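Local structure of myosin-17 (Arabidopsis thaliana, 7KFL) at residues L174-S179 / Q245-I250; L182-I186 / F249-L254; R171-K175 / D380-I384. The protein is a class XI plant myosin motor whose globular tail, the cargo-binding domain described here, probably recognises the cargo that the motor carries. All blocks are in the same frame, centred on the assembly; numbering follows the deposited sequence.

Overall arrangement
Contacts 1 and 2 join the same two elements, helix 150-186 and helix 236-260. The centres of contacts 1 and 2 are about 8 Å apart. Both are buried and apolar, and they share Phe249 and Ile250. Contact 3 starts from helix 150-186 as well, but its partner is the loop between helices 354-369 and 388-393. It lies at the surface, and its chemistry is charged and polar. Contact 1 borders contact 3 through Leu174 and Lys175, and Gln245 probably hydrogen-bonds to both Arg171 and Ser383. The helix pair is therefore held by side-chain packing, while the late loop is held across it by polar groups.

Contact 1. Residues L174-S179 / Q245-I250; sequences LKKEIS and QIFSFI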
loop_
_atom_site.group_PDB
_atom_site.type_symbol
_atom_site.label_atom_id
_atom_site.label_comp_id
_atom_site.label_asym_id
_atom_site.label_seq_id
_atom_site.Cartn_x
_atom_site.Cartn_y
_atom_site.Cartn_z
ATOM N N LEU A 174 -0.539 -6.002 -6.437
ATOM C CA LEU A 174 -1.915 -6.101 -5.879
ATOM C C LEU A 174 -2.852 -5.172 -6.663
ATOM O O LEU A 174 -3.970 -5.618 -6.985
ATOM C CB LEU A 174 -1.878 -5.759 -4.385
ATOM C CG LEU A 174 -3.219 -5.743 -3.649
ATOM C CD1 LEU A 174 -4.053 -6.973 -3.967
ATOM C CD2 LEU A 174 -2.999 -5.635 -2.149
ATOM N N LYS A 175 -2.408 -3.944 -6.968
ATOM C CA LYS A 175 -3.149 -2.952 -7.800
ATOM C C LYS A 175 -3.499 -3.574 -9.159
ATOM O O LYS A 175 -4.654 -3.425 -9.590
ATOM C CB LYS A 175 -2.338 -1.668 -8.011
ATOM C CG LYS A 175 -2.336 -0.687 -6.844
ATOM C CD LYS A 175 -1.800 0.691 -7.198
ATOM C CE LYS A 175 -1.632 1.594 -5.990
ATOM N NZ LYS A 175 -1.131 2.942 -6.360
ATOM N N LYS A 176 -2.537 -4.245 -9.799
ATOM C CA LYS A 176 -2.680 -4.865 -11.146
ATOM C C LYS A 176 -3.686 -6.023 -11.091
ATOM O O LYS A 176 -4.345 -6.278 -12.119
ATOM C CB LYS A 176 -1.314 -5.349 -11.642
ATOM C CG LYS A 176 -1.303 -6.061 -12.990
ATOM C CD LYS A 176 -0.106 -6.977 -13.160
ATOM C CE LYS A 176 0.594 -6.823 -14.494
ATOM N NZ LYS A 176 1.980 -7.352 -14.446
ATOM N N GLU A 177 -3.785 -6.707 -9.947
ATOM C CA GLU A 177 -4.647 -7.907 -9.768
ATOM C C GLU A 177 -6.110 -7.482 -9.577
ATOM O O GLU A 177 -6.986 -8.165 -10.145
ATOM C CB GLU A 177 -4.158 -8.749 -8.588
ATOM C CG GLU A 177 -4.691 -10.170 -8.607
ATOM C CD GLU A 177 -4.153 -11.066 -7.505
ATOM O OE1 GLU A 177 -2.920 -11.276 -7.463
ATOM O OE2 GLU A 177 -4.967 -11.539 -6.683
ATOM N N ILE A 178 -6.365 -6.412 -8.814
ATOM C CA ILE A 178 -7.744 -5.947 -8.464
ATOM C C ILE A 178 -8.207 -4.866 -9.450
ATOM O O ILE A 178 -9.379 -4.457 -9.340
ATOM C CB ILE A 178 -7.841 -5.466 -6.999
ATOM C CG1 ILE A 178 -7.112 -4.141 -6.759
ATOM C CG2 ILE A 178 -7.370 -6.558 -6.048
ATOM C CD1 ILE A 178 -7.228 -3.627 -5.343
ATOM N N SER A 179 -7.342 -4.430 -10.375
ATOM C CA SER A 179 -7.667 -3.410 -11.409
ATOM C C SER A 179 -8.744 -3.951 -12.352
ATOM O O SER A 179 -9.750 -3.280 -12.572
ATOM C CB SER A 179 -6.432 -2.946 -12.157
ATOM O OG SER A 179 -6.714 -1.806 -12.957
ATOM N N GLN A 245 -2.835 2.471 1.127
ATOM C CA GLN A 245 -2.482 2.985 -0.226
ATOM C C GLN A 245 -3.328 2.280 -1.296
ATOM O O GLN A 245 -3.613 2.916 -2.326
ATOM C CB GLN A 245 -0.984 2.817 -0.498
ATOM C CG GLN A 245 -0.112 3.765 0.314
ATOM C CD GLN A 245 1.246 3.998 -0.305
ATOM O OE1 GLN A 245 1.828 3.114 -0.933
ATOM N NE2 GLN A 245 1.771 5.199 -0.122
ATOM N N ILE A 246 -3.714 1.020 -1.069
ATOM C CA ILE A 246 -4.519 0.204 -2.029
ATOM C C ILE A 246 -5.988 0.645 -1.972
ATOM O O ILE A 246 -6.621 0.704 -3.044
ATOM C CB ILE A 246 -4.345 -1.302 -1.745
ATOM C CG1 ILE A 246 -2.952 -1.786 -2.153
ATOM C CG2 ILE A 246 -5.439 -2.121 -2.417
ATOM C CD1 ILE A 246 -2.776 -1.976 -3.644
ATOM N N PHE A 247 -6.520 0.920 -0.777
ATOM C CA PHE A 247 -7.913 1.404 -0.584
ATOM C C PHE A 247 -8.035 2.818 -1.166
ATOM O O PHE A 247 -9.099 3.139 -1.736
ATOM C CB PHE A 247 -8.335 1.313 0.886
ATOM C CG PHE A 247 -8.998 0.008 1.252
ATOM C CD1 PHE A 247 -8.327 -1.196 1.096
ATOM C CD2 PHE A 247 -10.294 -0.022 1.746
ATOM C CE1 PHE A 247 -8.935 -2.397 1.429
ATOM C CE2 PHE A 247 -10.901 -1.224 2.081
ATOM C CZ PHE A 247 -10.221 -2.410 1.920
ATOM N N SER A 248 -6.973 3.621 -1.042
ATOM C CA SER A 248 -6.786 4.909 -1.765
ATOM C C SER A 248 -7.057 4.697 -3.262
ATOM O O SER A 248 -7.888 5.434 -3.820
ATOM C CB SER A 248 -5.408 5.479 -1.521
ATOM O OG SER A 248 -4.891 6.100 -2.688
ATOM N N PHE A 249 -6.397 3.709 -3.872
ATOM C CA PHE A 249 -6.547 3.329 -5.303
ATOM C C PHE A 249 -8.008 2.958 -5.597
ATOM O O PHE A 249 -8.559 3.441 -6.606
ATOM C CB PHE A 249 -5.579 2.193 -5.647
ATOM C CG PHE A 249 -5.821 1.520 -6.973
ATOM C CD1 PHE A 249 -5.419 2.120 -8.157
ATOM C CD2 PHE A 249 -6.432 0.278 -7.035
ATOM C CE1 PHE A 249 -5.633 1.495 -9.376
ATOM C CE2 PHE A 249 -6.646 -0.345 -8.257
ATOM C CZ PHE A 249 -6.245 0.264 -9.424
ATOM N N ILE A 250 -8.620 2.128 -4.748
ATOM C CA ILE A 250 -10.037 1.672 -4.901
ATOM C C ILE A 250 -10.951 2.901 -4.859
ATOM O O ILE A 250 -11.808 3.035 -5.757
ATOM C CB ILE A 250 -10.408 0.629 -3.826
ATOM C CG1 ILE A 250 -9.777 -0.731 -4.136
ATOM C CG2 ILE A 250 -11.919 0.521 -3.661
ATOM C CD1 ILE A 250 -9.777 -1.693 -2.971
#
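Lys175 and Ile178 pack against Ile246 and Phe249 where two helices of the mainly helical globular tail run side by side. The helices point roughly the same way, with local axes 10.8 Å apart and crossing at -32°. The aliphatic chain of Lys175 lies over one face of the Phe249 ring. Lys175 CG makes a CH-pi contact, 4.2 Å from the centroid of the Phe249 ring and 15° off the ring normal. The first torsion of Lys175 (chi1 -79°, CG anti to the carbonyl carbon) puts CG there. The extended remainder carries CD across the same face, on the CD1 side of the ring, and takes NZ beyond it to a long, weak ion pair with Asp380 OD2.

Ile178 CG1 and Ser179 OG both sit at the edge of the Phe249 ring. Ile178 CG1 takes the crowded position between the backbone N and the carbonyl carbon, and Ile178 CD1 extends to Ile246 CG2 at 3.7 Å. The same methyl also touches Ile250 CD1. Ile246 packs one turn earlier: Ile246 CD1 meets Lys175 CG at 3.5 Å, and Leu174 lies beside it.

Helix 205-231 closes this layer from another side, with Tyr225 on Leu174, Ser221 on Ile178 and Leu222 on Ile246. Gln245, at the start of the segment, turns its amide to Arg171 and Ser383. Within the interface, the Leu174 branch is set against Ile246 by Leu174 CD2, which lies 3.8 Å from Ile246 CG1.

Contact 2. Residues L182-I186 / F249-L254; sequences LGLCI and FINVQL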
loop_
_atom_site.group_PDB
_atom_site.type_symbol
_atom_site.label_atom_id
_atom_site.label_comp_id
_atom_site.label_asym_id
_atom_site.label_seq_id
_atom_site.Cartn_x
_atom_site.Cartn_y
_atom_site.Cartn_z
ATOM N N LEU A 182 -12.273 -4.229 -10.456
ATOM C CA LEU A 182 -12.882 -2.873 -10.391
ATOM C C LEU A 182 -13.368 -2.494 -11.796
ATOM O O LEU A 182 -14.473 -1.926 -11.910
ATOM C CB LEU A 182 -11.851 -1.878 -9.849
ATOM C CG LEU A 182 -11.420 -2.105 -8.399
ATOM C CD1 LEU A 182 -10.179 -1.293 -8.064
ATOM C CD2 LEU A 182 -12.549 -1.775 -7.436
ATOM N N GLY A 183 -12.584 -2.839 -12.824
ATOM C CA GLY A 183 -12.966 -2.726 -14.245
ATOM C C GLY A 183 -14.336 -3.331 -14.511
ATOM O O GLY A 183 -15.111 -2.716 -15.265
ATOM N N LEU A 184 -14.629 -4.489 -13.908
ATOM C CA LEU A 184 -15.916 -5.219 -14.078
ATOM C C LEU A 184 -16.987 -4.616 -13.156
ATOM O O LEU A 184 -18.161 -4.595 -13.572
ATOM C CB LEU A 184 -15.706 -6.714 -13.798
ATOM C CG LEU A 184 -14.814 -7.460 -14.792
ATOM C CD1 LEU A 184 -14.505 -8.861 -14.293
ATOM C CD2 LEU A 184 -15.447 -7.526 -16.173
ATOM N N CYS A 185 -16.609 -4.148 -11.961
ATOM C CA CYS A 185 -17.508 -3.428 -11.013
ATOM C C CYS A 185 -18.072 -2.167 -11.683
ATOM O O CYS A 185 -19.275 -1.909 -11.525
ATOM C CB CYS A 185 -16.793 -3.036 -9.723
ATOM S SG CYS A 185 -16.549 -4.409 -8.566
ATOM N N ILE A 186 -17.229 -1.421 -12.403
ATOM C CA ILE A 186 -17.574 -0.112 -13.041
ATOM C C ILE A 186 -18.382 -0.362 -14.325
ATOM O O ILE A 186 -19.123 0.553 -14.735
ATOM C CB ILE A 186 -16.294 0.719 -13.285
ATOM C CG1 ILE A 186 -15.615 1.086 -11.962
ATOM C CG2 ILE A 186 -16.581 1.959 -14.119
ATOM C CD1 ILE A 186 -14.186 1.564 -12.106
ATOM N N PHE A 249 -6.397 3.709 -3.872
ATOM C CA PHE A 249 -6.547 3.329 -5.303
ATOM C C PHE A 249 -8.008 2.958 -5.597
ATOM O O PHE A 249 -8.559 3.441 -6.606
ATOM C CB PHE A 249 -5.579 2.193 -5.647
ATOM C CG PHE A 249 -5.821 1.520 -6.973
ATOM C CD1 PHE A 249 -5.419 2.120 -8.157
ATOM C CD2 PHE A 249 -6.432 0.278 -7.035
ATOM C CE1 PHE A 249 -5.633 1.495 -9.376
ATOM C CE2 PHE A 249 -6.646 -0.345 -8.257
ATOM C CZ PHE A 249 -6.245 0.264 -9.424
ATOM N N ILE A 250 -8.620 2.128 -4.748
ATOM C CA ILE A 250 -10.037 1.672 -4.901
ATOM C C ILE A 250 -10.951 2.901 -4.859
ATOM O O ILE A 250 -11.808 3.035 -5.757
ATOM C CB ILE A 250 -10.408 0.629 -3.826
ATOM C CG1 ILE A 250 -9.777 -0.731 -4.136
ATOM C CG2 ILE A 250 -11.919 0.521 -3.661
ATOM C CD1 ILE A 250 -9.777 -1.693 -2.971
ATOM N N ASN A 251 -10.766 3.757 -3.851
ATOM C CA ASN A 251 -11.555 4.999 -3.636
ATOM C C ASN A 251 -11.532 5.852 -4.908
ATOM O O ASN A 251 -12.591 6.385 -5.278
ATOM C CB ASN A 251 -11.015 5.812 -2.459
ATOM C CG ASN A 251 -11.783 7.098 -2.257
ATOM O OD1 ASN A 251 -12.939 7.074 -1.842
ATOM N ND2 ASN A 251 -11.154 8.220 -2.561
ATOM N N VAL A 252 -10.356 5.972 -5.529
ATOM C CA VAL A 252 -10.093 6.800 -6.742
ATOM C C VAL A 252 -10.855 6.202 -7.930
ATOM O O VAL A 252 -11.599 6.949 -8.582
ATOM C CB VAL A 252 -8.578 6.889 -7.019
ATOM C CG1 VAL A 252 -8.265 7.383 -8.424
ATOM C CG2 VAL A 252 -7.885 7.757 -5.981
ATOM N N GLN A 253 -10.670 4.907 -8.193
ATOM C CA GLN A 253 -11.238 4.198 -9.372
ATOM C C GLN A 253 -12.770 4.293 -9.356
ATOM O O GLN A 253 -13.351 4.578 -10.421
ATOM C CB GLN A 253 -10.774 2.740 -9.386
ATOM C CG GLN A 253 -9.289 2.581 -9.677
ATOM C CD GLN A 253 -8.929 3.114 -11.040
ATOM O OE1 GLN A 253 -9.583 2.813 -12.037
ATOM N NE2 GLN A 253 -7.882 3.921 -11.097
ATOM N N LEU A 254 -13.391 4.076 -8.192
ATOM C CA LEU A 254 -14.869 4.040 -8.028
ATOM C C LEU A 254 -15.440 5.460 -8.058
ATOM O O LEU A 254 -16.456 5.666 -8.750
ATOM C CB LEU A 254 -15.225 3.336 -6.715
ATOM C CG LEU A 254 -14.881 1.848 -6.650
ATOM C CD1 LEU A 254 -15.239 1.274 -5.286
ATOM C CD2 LEU A 254 -15.577 1.070 -7.758
#
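Leu182 enters a hole formed by Phe249, Ile250, Gln253 and Leu254, a single knob-into-hole contact between helices 150-186 and 236-260. The local axes are 10.8 Å apart, and the N-to-C directions differ by 31°. The first torsion of Leu182 (chi1 -66°, CG anti to the carbonyl carbon) points the branch into the hole. Its methyls then diverge, CD1 to Phe249, Ile250 and Gln253, CD2 to Leu254. Leu182 CD1 comes within 3.7 Å of Phe249 CE2, at an oblique approach to the ring. Leu182 CD1 also touches Ile250 CG1 at 4.0 Å, and the two side chains cross at about a right angle. Leu182 CD2 meets Leu254 CD2 at 4.2 Å, again with the side chains nearly perpendicular.

Gln253 makes one wall of the hole. Gln253 CB lies 4.3 Å from Leu182 CD1. The chain then folds back within its own helix. Its first torsion (chi1 -69°) places Gln253 CG 3.8 Å above the plane of the Phe249 ring, offset toward the rim, on the face opposite Lys175. The next torsion turns only the amide end.

Ile186, one turn on, makes a slighter contact. Ile186 CD1 rests on the backbone of Gln253, 3.6 Å from Gln253 O, and Ile186 CG1 faces Leu254 CD2. That one leucine methyl thus packs against both Leu182 and Ile186.

The contact lies near the end of helix 150-186, with helix 236-260 as its partner. Helix 205-231 packs on both, with Ile218 against Leu182 and Trp215 against Cys185 and Leu254. Helix 300-309 adds Ile302 against Leu254.

Contact 3. Residues R171-K175 / D380-I384; sequences RDNLK and DDSSI
Residues 171-175 are one turn of a helix, while 380-384 form an irregular loop whose backbone carbonyls of Ser382 and Ser383 face the guanidinium of Arg171. Both bonds are weak: Arg171 NH1 to Ser383 O is 3.1 Å at 124°, and Arg171 NH2 to Ser382 O is 3.4 Å at 131°. Ser383 O lies at the guanidinium edge, in its plane, and Ser382 CA lies over one face. NH1 has its strongest partner in Gln245 of helix 236-260. The Arg171 chain bends at chi3 (67°), and Arg171 NE forms a salt bridge with Asp172 OD1 at 3.1 Å, which helps fix the group's rotation. With an alanine here, Gln245 OE1 and the Asp172 carboxylate would probably lose this partner and the loop carbonyls their weak bonds, though Ser383 O keeps Gln245 NE2. Lys175 NZ reaches Asp380 OD2 in a long salt bridge of 3.7 Å.

Asp381 shapes the loop from within. Asp381 OD1 accepts from Ser383 N, and its syn lone pair takes Ser383 OG at 2.6 Å. Asp381 N binds Ser248 OG, tying the loop to helix 236-260. The bond to Ser383 N defines an Asx turn, in a loop laid over two helices of the globular tail.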
loop_
_atom_site.group_PDB
_atom_site.type_symbol
_atom_site.label_atom_id
_atom_site.label_comp_id
_atom_site.label_asym_id
_atom_site.label_seq_id
_atom_site.Cartn_x
_atom_site.Cartn_y
_atom_site.Cartn_z
ATOM N N ARG A 171 2.710 -3.759 -3.558
ATOM C CA ARG A 171 1.545 -2.840 -3.665
ATOM C C ARG A 171 1.060 -2.778 -5.118
ATOM O O ARG A 171 -0.151 -2.943 -5.340
ATOM C CB ARG A 171 1.921 -1.444 -3.155
ATOM C CG ARG A 171 0.851 -0.382 -3.368
ATOM C CD ARG A 171 1.421 1.014 -3.223
ATOM N NE ARG A 171 2.361 1.325 -4.293
ATOM C CZ ARG A 171 3.188 2.365 -4.307
ATOM N NH1 ARG A 171 3.207 3.225 -3.301
ATOM N NH2 ARG A 171 3.999 2.539 -5.335
ATOM N N ASP A 172 1.967 -2.539 -6.067
ATOM C CA ASP A 172 1.634 -2.356 -7.507
ATOM C C ASP A 172 1.136 -3.693 -8.083
ATOM O O ASP A 172 0.178 -3.658 -8.877
ATOM C CB ASP A 172 2.810 -1.728 -8.269
ATOM C CG ASP A 172 3.064 -0.259 -7.934
ATOM O OD1 ASP A 172 2.244 0.341 -7.198
ATOM O OD2 ASP A 172 4.086 0.283 -8.407
ATOM N N ASN A 173 1.722 -4.827 -7.679
ATOM C CA ASN A 173 1.274 -6.191 -8.085
ATOM C C ASN A 173 -0.186 -6.412 -7.661
ATOM O O ASN A 173 -0.957 -6.973 -8.469
ATOM C CB ASN A 173 2.148 -7.303 -7.495
ATOM C CG ASN A 173 3.452 -7.516 -8.236
ATOM O OD1 ASN A 173 3.736 -6.843 -9.224
ATOM N ND2 ASN A 173 4.259 -8.449 -7.757
ATOM N N LEU A 174 -0.539 -6.002 -6.437
ATOM C CA LEU A 174 -1.915 -6.101 -5.879
ATOM C C LEU A 174 -2.852 -5.172 -6.663
ATOM O O LEU A 174 -3.970 -5.618 -6.985
ATOM C CB LEU A 174 -1.878 -5.759 -4.385
ATOM C CG LEU A 174 -3.219 -5.743 -3.649
ATOM C CD1 LEU A 174 -4.053 -6.973 -3.967
ATOM C CD2 LEU A 174 -2.999 -5.635 -2.149
ATOM N N LYS A 175 -2.408 -3.944 -6.968
ATOM C CA LYS A 175 -3.149 -2.952 -7.800
ATOM C C LYS A 175 -3.499 -3.574 -9.159
ATOM O O LYS A 175 -4.654 -3.425 -9.590
ATOM C CB LYS A 175 -2.338 -1.668 -8.011
ATOM C CG LYS A 175 -2.336 -0.687 -6.844
ATOM C CD LYS A 175 -1.800 0.691 -7.198
ATOM C CE LYS A 175 -1.632 1.594 -5.990
ATOM N NZ LYS A 175 -1.131 2.942 -6.360
ATOM N N ASP A 380 -4.612 8.492 -6.620
ATOM C CA ASP A 380 -4.205 7.528 -5.563
ATOM C C ASP A 380 -2.871 7.980 -4.956
ATOM O O ASP A 380 -2.244 8.903 -5.513
ATOM C CB ASP A 380 -4.117 6.097 -6.109
ATOM C CG ASP A 380 -3.155 5.919 -7.274
ATOM O OD1 ASP A 380 -2.094 6.581 -7.278
ATOM O OD2 ASP A 380 -3.479 5.120 -8.174
ATOM N N ASP A 381 -2.463 7.335 -3.863
ATOM C CA ASP A 381 -1.163 7.556 -3.179
ATOM C C ASP A 381 -0.165 6.510 -3.689
ATOM O O ASP A 381 -0.263 5.344 -3.258
ATOM C CB ASP A 381 -1.331 7.496 -1.659
ATOM C CG ASP A 381 -0.092 7.897 -0.880
ATOM O OD1 ASP A 381 0.854 8.415 -1.509
ATOM O OD2 ASP A 381 -0.086 7.690 0.353
ATOM N N SER A 382 0.742 6.910 -4.587
ATOM C CA SER A 382 1.816 6.047 -5.148
ATOM C C SER A 382 3.167 6.433 -4.531
ATOM O O SER A 382 4.200 5.943 -5.024
ATOM C CB SER A 382 1.849 6.118 -6.656
ATOM O OG SER A 382 2.557 7.268 -7.101
ATOM N N SER A 383 3.149 7.266 -3.485
ATOM C CA SER A 383 4.345 7.706 -2.720
ATOM C C SER A 383 4.822 6.572 -1.804
ATOM O O SER A 383 4.039 5.638 -1.570
ATOM C CB SER A 383 4.042 8.948 -1.920
ATOM O OG SER A 383 3.311 8.627 -0.744
ATOM N N ILE A 384 6.063 6.657 -1.317
ATOM C CA ILE A 384 6.587 5.828 -0.189
ATOM C C ILE A 384 6.128 6.503 1.102
ATOM O O ILE A 384 6.565 7.610 1.411
ATOM C CB ILE A 384 8.121 5.659 -0.279
ATOM C CG1 ILE A 384 8.516 4.480 -1.177
ATOM C CG2 ILE A 384 8.750 5.513 1.101
ATOM C CD1 ILE A 384 7.897 4.494 -2.557
#